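PDB 4QEY: uncharacterized protein from Bacteroides ovatus, which is of unknown function but probably belongs to the PLAT/LH2 and C2-like calcium-binding lipoproteins. Local coordinates for residues A[17-20]-A[21-25]. Sequence-based numbering, arbitrary orientation.
Sequences VEQS and GNTDD. With EDO (1,2-ethanediol), chain L; EDO (1,2-ethanediol), chain N; EDO (1,2-ethanediol), chain M.
Gln19 and Thr23 touch where strand 13-21, an inner strand of one antiparallel sheet, runs out into the loop that leads to strand 26-36 in the other sheet of a C2-like beta-sandwich. They illustrate how a strand end and the turn behind it can meet through side chains, with no direct hydrogen bond between the two segments. The contact is van der Waals: the methyl CG2 of Thr23 lies 3.6 Å from Gln19 OE1 and also meets CG and CD of the same glutamine side chain. Gln19 reaches it because CG sits between the backbone N and the carbonyl carbon (chi1 62°) and the chain then runs extended toward the turn. Its NE2 is held by the carbonyls of Val60 and Glu62, which should fix the amide.

The backbone makes the bend. Gly21 has a positive phi of 105° with psi -142°, a combination that glycine adopts readily. Asn22 centres an inverse gamma turn, closed by a weak bond from Thr23 N to Gly21 O, while its side-chain OD1 accepts from Lys92 N on the neighbouring strand. Asp25 N then donates to Asn22 O at 3.0 Å.

Ethanediol molecules, probably from the crystallisation liquor, add further polar contacts. One lies near Glu18 and Ser20, its O1 3.3 Å from Ser20 OG. Another lies between strand and turn: its hydroxyl O1 is 2.7 Å from Gln19 OE1 and equally far from Thr23 O, two acceptors within reach of a single proton.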
loop_
_atom_site.group_PDB
_atom_site.type_symbol
_atom_site.label_atom_id
_atom_site.label_comp_id
_atom_site.label_asym_id
_atom_site.label_seq_id
_atom_site.Cartn_x
_atom_site.Cartn_y
_atom_site.Cartn_z
ATOM N N VAL A 17 -3.678 1.265 2.072
ATOM C CA VAL A 17 -2.977 2.456 1.609
ATOM C C VAL A 17 -4.028 3.562 1.495
ATOM O O VAL A 17 -5.096 3.353 0.913
ATOM C CB VAL A 17 -2.183 2.221 0.284
ATOM C CG1 VAL A 17 -1.437 3.484 -0.152
ATOM C CG2 VAL A 17 -1.204 1.054 0.431
ATOM N N GLU A 18 -3.751 4.713 2.123
ATOM C CA GLU A 18 -4.617 5.889 2.092
ATOM C C GLU A 18 -3.832 7.103 1.624
ATOM O O GLU A 18 -2.663 7.261 1.991
ATOM C CB GLU A 18 -5.256 6.166 3.451
ATOM C CG GLU A 18 -6.363 5.208 3.839
ATOM C CD GLU A 18 -7.137 5.552 5.101
ATOM O OE1 GLU A 18 -6.703 6.448 5.858
ATOM O OE2 GLU A 18 -8.179 4.903 5.341
ATOM N N GLN A 19 -4.473 7.962 0.817
ATOM C CA GLN A 19 -3.867 9.195 0.339
ATOM C C GLN A 19 -4.811 10.368 0.553
ATOM O O GLN A 19 -6.029 10.216 0.460
ATOM C CB GLN A 19 -3.462 9.104 -1.141
ATOM C CG GLN A 19 -4.616 8.879 -2.127
ATOM C CD GLN A 19 -4.177 9.011 -3.555
ATOM O OE1 GLN A 19 -3.187 9.661 -3.851
ATOM N NE2 GLN A 19 -4.920 8.403 -4.462
ATOM N N SER A 20 -4.248 11.541 0.829
ATOM C CA SER A 20 -5.000 12.788 1.000
ATOM C C SER A 20 -4.103 13.961 0.580
ATOM O O SER A 20 -2.904 13.785 0.404
ATOM C CB SER A 20 -5.519 12.947 2.433
ATOM O OG SER A 20 -4.499 13.049 3.414
ATOM N N GLY A 21 -4.705 15.123 0.387
ATOM C CA GLY A 21 -4.002 16.324 -0.026
ATOM C C GLY A 21 -4.247 16.638 -1.477
ATOM O O GLY A 21 -5.354 16.428 -1.989
ATOM N N ASN A 22 -3.193 17.118 -2.150
ATOM C CA ASN A 22 -3.228 17.498 -3.557
ATOM C C ASN A 22 -3.033 16.271 -4.410
ATOM O O ASN A 22 -2.061 16.196 -5.152
ATOM C CB ASN A 22 -2.152 18.552 -3.828
ATOM C CG ASN A 22 -2.317 19.810 -3.030
ATOM O OD1 ASN A 22 -1.415 20.222 -2.321
ATOM N ND2 ASN A 22 -3.479 20.435 -3.097
ATOM N N THR A 23 -3.972 15.315 -4.320
ATOM C CA THR A 23 -3.896 13.997 -4.970
ATOM C C THR A 23 -3.834 14.120 -6.515
ATOM O O THR A 23 -3.282 13.239 -7.169
ATOM C CB THR A 23 -5.081 13.099 -4.547
ATOM O OG1 THR A 23 -6.298 13.796 -4.832
ATOM C CG2 THR A 23 -5.022 12.685 -3.069
ATOM N N ASP A 24 -4.330 15.210 -7.082
ATOM C CA ASP A 24 -4.317 15.413 -8.532
ATOM C C ASP A 24 -2.916 15.794 -9.063
ATOM O O ASP A 24 -2.661 15.660 -10.269
ATOM C CB ASP A 24 -5.326 16.509 -8.913
ATOM C CG ASP A 24 -6.782 16.140 -8.655
ATOM O OD1 ASP A 24 -7.069 14.932 -8.450
ATOM O OD2 ASP A 24 -7.644 17.052 -8.708
ATOM N N ASP A 25 -2.014 16.245 -8.165
ATOM C CA ASP A 25 -0.672 16.704 -8.531
ATOM C C ASP A 25 0.417 15.625 -8.329
ATOM O O ASP A 25 1.602 15.914 -8.451
ATOM C CB ASP A 25 -0.327 17.940 -7.689
ATOM C CG ASP A 25 -1.225 19.115 -7.991
ATOM O OD1 ASP A 25 -1.376 19.454 -9.179
ATOM O OD2 ASP A 25 -1.772 19.694 -7.040
HETATM C C1 EDO L . -3.115 10.215 -6.922
HETATM O O1 EDO L . -2.387 10.983 -6.005
HETATM C C2 EDO L . -2.085 9.443 -7.742
HETATM O O2 EDO L . -2.685 8.598 -8.690
HETATM C C1 EDO N . -3.576 9.990 5.611
HETATM O O1 EDO N . -3.351 10.109 4.219
HETATM C C2 EDO N . -4.795 9.056 5.808
HETATM O O2 EDO N . -5.974 9.535 5.139
HETATM C C1 EDO M . -4.283 11.505 -10.180
HETATM O O1 EDO M . -3.203 12.428 -10.058
HETATM C C2 EDO M . -4.050 10.490 -11.348
HETATM O O2 EDO M . -2.865 9.733 -11.117
#